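Local coordinates for ferredoxin CarAc (Pseudomonas resinovorans, PDB 7BUH), which carries electrons from the reductase CarAd to the terminal oxygenase CarAa of carbazole 1,9a-dioxygenase by means of a [2Fe-2S] cluster, at residues 65-77 / 81-93. Residues are numbered along the deposited sequence; the frame is centred on the assembly and turned at random. Where two conformers were deposited one is given.
Sequences CPFHGGAFNVCTG and SSPCTVPLGVFEV. With FES (Fe2/s2 (inorganic) cluster), chain B.
With CG of both Phe72 and Leu88 anti to the carbonyl carbon (chi1 -61° and -60°) and Leu88 chi2 extended, the side chains cross at about a right angle and Leu88 CD1 lies over one face of the Phe72 ring in a CH-pi contact, 3.7 Å from its centroid. At the CZ end of the ring, Cys84 SG approaches obliquely, 3.5 Å from Phe72 CZ, while Val86 O lies at the ring edge near its plane. Backbone bonds hold both ends: Ala71 and Ser81 form an antiparallel hydrogen-bonded pair with their CB atoms 3.7 Å apart, and Leu88 N donates to Gly77 O (2.9 Å). Water 2 links Thr76 O to Leu88 O. Cys75 N closes an Asx turn on Asn73 OD1, and Thr76 N, from the opposite face of the amide, extends it to an Asx motif, within the turn that Gly77 N closes on Asn73 O. At the cluster end, Gly70 CA packs against Pro83 CD (3.6 Å) and Cys84 SG, and water 1 joins His68 O to Ser82 O. His68 ND1 and His48 bind one iron, Cys65 SG and Cys46 the other: the two-histidine, two-cysteine ligation that defines the Rieske [2Fe-2S] site, which Pro83 flanks.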
loop_
_atom_site.group_PDB
_atom_site.type_symbol
_atom_site.label_atom_id
_atom_site.label_comp_id
_atom_site.label_asym_id
_atom_site.label_seq_id
_atom_site.Cartn_x
_atom_site.Cartn_y
_atom_site.Cartn_z
ATOM N N CYS A 65 -4.240 7.426 -8.814
ATOM C CA CYS A 65 -3.078 7.002 -9.612
ATOM C C CYS A 65 -2.564 8.181 -10.438
ATOM O O CYS A 65 -3.350 8.853 -11.102
ATOM C CB CYS A 65 -3.483 5.886 -10.567
ATOM S SG CYS A 65 -2.089 5.377 -11.594
ATOM N N PRO A 66 -1.249 8.448 -10.472
ATOM C CA PRO A 66 -0.739 9.584 -11.244
ATOM C C PRO A 66 -0.754 9.384 -12.766
ATOM O O PRO A 66 -0.652 10.369 -13.476
ATOM C CB PRO A 66 0.698 9.705 -10.708
ATOM C CG PRO A 66 1.089 8.309 -10.334
ATOM C CD PRO A 66 -0.184 7.714 -9.774
ATOM N N PHE A 67 -0.886 8.158 -13.280
ATOM C CA PHE A 67 -0.713 7.925 -14.732
ATOM C C PHE A 67 -2.034 8.229 -15.460
ATOM O O PHE A 67 -2.009 9.157 -16.344
ATOM C CB PHE A 67 -0.101 6.549 -14.995
ATOM C CG PHE A 67 0.653 6.515 -16.295
ATOM C CD1 PHE A 67 1.721 7.380 -16.517
ATOM C CD2 PHE A 67 0.252 5.680 -17.325
ATOM C CE1 PHE A 67 2.386 7.378 -17.735
ATOM C CE2 PHE A 67 0.918 5.680 -18.543
ATOM C CZ PHE A 67 1.987 6.523 -18.742
ATOM N N HIS A 68 -3.135 7.558 -15.101
ATOM C CA HIS A 68 -4.444 7.710 -15.793
ATOM C C HIS A 68 -5.557 8.182 -14.863
ATOM O O HIS A 68 -6.699 8.195 -15.318
ATOM C CB HIS A 68 -4.941 6.421 -16.461
ATOM C CG HIS A 68 -3.940 5.806 -17.369
ATOM N ND1 HIS A 68 -3.370 4.585 -17.094
ATOM C CD2 HIS A 68 -3.383 6.252 -18.518
ATOM C CE1 HIS A 68 -2.504 4.292 -18.052
ATOM N NE2 HIS A 68 -2.501 5.301 -18.942
ATOM N N GLY A 69 -5.257 8.540 -13.619
ATOM C CA GLY A 69 -6.311 9.035 -12.713
ATOM C C GLY A 69 -7.340 7.971 -12.339
ATOM O O GLY A 69 -8.410 8.340 -11.823
ATOM N N GLY A 70 -7.035 6.684 -12.521
ATOM C CA GLY A 70 -7.757 5.624 -11.796
ATOM C C GLY A 70 -7.569 5.828 -10.302
ATOM O O GLY A 70 -6.778 6.712 -9.902
ATOM N N ALA A 71 -8.278 5.092 -9.476
ATOM C CA ALA A 71 -8.167 5.278 -8.019
ATOM C C ALA A 71 -8.612 4.016 -7.290
ATOM O O ALA A 71 -9.312 3.178 -7.905
ATOM C CB ALA A 71 -8.955 6.487 -7.575
ATOM N N PHE A 72 -8.156 3.884 -6.047
ATOM C CA PHE A 72 -8.453 2.739 -5.163
ATOM C C PHE A 72 -8.776 3.261 -3.784
ATOM O O PHE A 72 -8.151 4.254 -3.369
ATOM C CB PHE A 72 -7.262 1.795 -5.034
ATOM C CG PHE A 72 -6.833 1.194 -6.341
ATOM C CD1 PHE A 72 -7.380 -0.009 -6.783
ATOM C CD2 PHE A 72 -5.880 1.825 -7.124
ATOM C CE1 PHE A 72 -6.948 -0.568 -7.975
ATOM C CE2 PHE A 72 -5.473 1.276 -8.321
ATOM C CZ PHE A 72 -6.010 0.078 -8.745
ATOM N N ASN A 73 -9.671 2.578 -3.074
ATOM C CA ASN A 73 -9.851 2.805 -1.618
ATOM C C ASN A 73 -8.630 2.184 -0.927
ATOM O O ASN A 73 -8.396 1.000 -1.166
ATOM C CB ASN A 73 -11.154 2.201 -1.122
ATOM C CG ASN A 73 -11.394 2.554 0.332
ATOM O OD1 ASN A 73 -10.734 2.029 1.216
ATOM N ND2 ASN A 73 -12.365 3.408 0.588
ATOM N N VAL A 74 -7.857 2.932 -0.131
ATOM C CA VAL A 74 -6.606 2.404 0.496
ATOM C C VAL A 74 -6.895 1.390 1.618
ATOM O O VAL A 74 -5.999 0.568 1.949
ATOM C CB VAL A 74 -5.679 3.540 0.971
ATOM C CG1 VAL A 74 -5.259 4.453 -0.181
ATOM C CG2 VAL A 74 -6.285 4.346 2.091
ATOM N N CYS A 75 -8.091 1.444 2.203
ATOM C CA CYS A 75 -8.548 0.557 3.306
ATOM C C CYS A 75 -8.920 -0.822 2.754
ATOM O O CYS A 75 -8.623 -1.851 3.407
ATOM C CB CYS A 75 -9.776 1.174 3.970
ATOM S SG CYS A 75 -9.511 2.839 4.626
ATOM N N THR A 76 -9.600 -0.864 1.611
ATOM C CA THR A 76 -10.144 -2.124 1.031
ATOM C C THR A 76 -9.306 -2.649 -0.139
ATOM O O THR A 76 -9.474 -3.838 -0.475
ATOM C CB THR A 76 -11.590 -1.928 0.572
ATOM O OG1 THR A 76 -11.609 -1.012 -0.515
ATOM C CG2 THR A 76 -12.495 -1.457 1.693
ATOM N N GLY A 77 -8.536 -1.759 -0.783
ATOM C CA GLY A 77 -7.821 -2.031 -2.031
ATOM C C GLY A 77 -8.752 -2.049 -3.224
ATOM O O GLY A 77 -8.281 -2.346 -4.306
ATOM N N SER A 81 -12.110 4.508 -8.918
ATOM C CA SER A 81 -12.320 5.266 -10.163
ATOM C C SER A 81 -11.780 4.496 -11.375
ATOM O O SER A 81 -10.730 3.878 -11.286
ATOM C CB SER A 81 -11.717 6.651 -10.003
ATOM O OG SER A 81 -12.057 7.458 -11.114
ATOM N N SER A 82 -12.481 4.561 -12.502
ATOM C CA SER A 82 -11.983 4.041 -13.802
ATOM C C SER A 82 -10.683 4.759 -14.130
ATOM O O SER A 82 -10.501 5.931 -13.782
ATOM C CB SER A 82 -12.975 4.255 -14.910
ATOM O OG SER A 82 -13.120 5.643 -15.137
ATOM N N PRO A 83 -9.744 4.116 -14.853
ATOM C CA PRO A 83 -9.966 2.810 -15.496
ATOM C C PRO A 83 -9.609 1.549 -14.701
ATOM O O PRO A 83 -9.557 0.474 -15.265
ATOM C CB PRO A 83 -9.042 2.958 -16.713
ATOM C CG PRO A 83 -7.878 3.734 -16.188
ATOM C CD PRO A 83 -8.464 4.742 -15.223
ATOM N N CYS A 84 -9.408 1.688 -13.397
ATOM C CA CYS A 84 -9.012 0.563 -12.513
ATOM C C CYS A 84 -10.181 -0.393 -12.277
ATOM O O CYS A 84 -11.294 0.082 -12.004
ATOM C CB CYS A 84 -8.498 1.098 -11.190
ATOM S SG CYS A 84 -6.987 2.050 -11.443
ATOM N N THR A 85 -9.923 -1.692 -12.426
ATOM C CA THR A 85 -10.913 -2.786 -12.280
ATOM C C THR A 85 -10.368 -3.898 -11.393
ATOM O O THR A 85 -11.194 -4.642 -10.811
ATOM C CB THR A 85 -11.363 -3.326 -13.644
ATOM O OG1 THR A 85 -10.283 -4.035 -14.235
ATOM C CG2 THR A 85 -11.850 -2.222 -14.549
ATOM N N VAL A 86 -9.043 -4.066 -11.319
ATOM C CA VAL A 86 -8.431 -5.164 -10.538
ATOM C C VAL A 86 -8.052 -4.646 -9.154
ATOM O O VAL A 86 -7.253 -3.719 -9.061
ATOM C CB VAL A 86 -7.210 -5.769 -11.244
ATOM C CG1 VAL A 86 -6.583 -6.830 -10.359
ATOM C CG2 VAL A 86 -7.564 -6.312 -12.619
ATOM N N PRO A 87 -8.613 -5.201 -8.057
ATOM C CA PRO A 87 -8.265 -4.752 -6.704
ATOM C C PRO A 87 -6.780 -4.963 -6.342
ATOM O O PRO A 87 -6.118 -5.860 -6.881
ATOM C CB PRO A 87 -9.132 -5.608 -5.765
ATOM C CG PRO A 87 -10.213 -6.181 -6.658
ATOM C CD PRO A 87 -9.570 -6.320 -8.020
ATOM N N LEU A 88 -6.277 -4.063 -5.505
ATOM C CA LEU A 88 -4.938 -4.140 -4.881
ATOM C C LEU A 88 -4.987 -5.149 -3.741
ATOM O O LEU A 88 -5.984 -5.181 -3.005
ATOM C CB LEU A 88 -4.503 -2.775 -4.339
ATOM C CG LEU A 88 -4.385 -1.645 -5.341
ATOM C CD1 LEU A 88 -4.333 -0.289 -4.637
ATOM C CD2 LEU A 88 -3.183 -1.856 -6.256
ATOM N N GLY A 89 -3.866 -5.830 -3.554
ATOM C CA GLY A 89 -3.531 -6.530 -2.319
ATOM C C GLY A 89 -3.517 -5.541 -1.178
ATOM O O GLY A 89 -2.985 -4.429 -1.350
ATOM N N VAL A 90 -4.059 -5.929 -0.042
ATOM C CA VAL A 90 -4.010 -5.074 1.175
ATOM C C VAL A 90 -3.051 -5.709 2.182
ATOM O O VAL A 90 -2.991 -6.979 2.285
ATOM C CB VAL A 90 -5.406 -4.821 1.762
ATOM C CG1 VAL A 90 -6.293 -4.081 0.759
ATOM C CG2 VAL A 90 -6.068 -6.086 2.258
ATOM N N PHE A 91 -2.318 -4.871 2.900
ATOM C CA PHE A 91 -1.340 -5.321 3.931
ATOM C C PHE A 91 -1.672 -4.628 5.245
ATOM O O PHE A 91 -1.842 -3.420 5.243
ATOM C CB PHE A 91 0.101 -5.044 3.493
ATOM C CG PHE A 91 0.486 -5.780 2.238
ATOM C CD1 PHE A 91 -0.073 -5.447 1.010
ATOM C CD2 PHE A 91 1.331 -6.881 2.291
ATOM C CE1 PHE A 91 0.247 -6.153 -0.138
ATOM C CE2 PHE A 91 1.643 -7.592 1.142
ATOM C CZ PHE A 91 1.111 -7.222 -0.073
ATOM N N GLU A 92 -1.698 -5.383 6.339
ATOM C CA GLU A 92 -1.815 -4.842 7.718
ATOM C C GLU A 92 -0.676 -3.859 8.043
ATOM O O GLU A 92 0.486 -4.072 7.615
ATOM C CB GLU A 92 -1.828 -5.988 8.731
ATOM C CG GLU A 92 -2.228 -5.540 10.125
ATOM C CD GLU A 92 -2.398 -6.683 11.130
ATOM O OE1 GLU A 92 -2.420 -7.864 10.686
ATOM O OE2 GLU A 92 -2.496 -6.396 12.354
ATOM N N VAL A 93 -1.005 -2.793 8.764
ATOM C CA VAL A 93 -0.045 -1.759 9.248
ATOM C C VAL A 93 -0.211 -1.641 10.757
ATOM O O VAL A 93 -1.362 -1.486 11.195
ATOM C CB VAL A 93 -0.241 -0.386 8.591
ATOM C CG1 VAL A 93 0.786 0.609 9.141
ATOM C CG2 VAL A 93 -0.155 -0.467 7.076
HETATM FE FE1 FES B . -3.686 3.447 -15.314
HETATM FE FE2 FES B . -3.024 3.600 -12.730
HETATM S S1 FES B . -1.666 3.053 -14.397
HETATM S S2 FES B . -4.941 4.224 -13.681
HETATM O O HOH W 1 -9.319 8.545 -15.001
HETATM O O HOH W 2 -8.466 -5.747 -2.165
#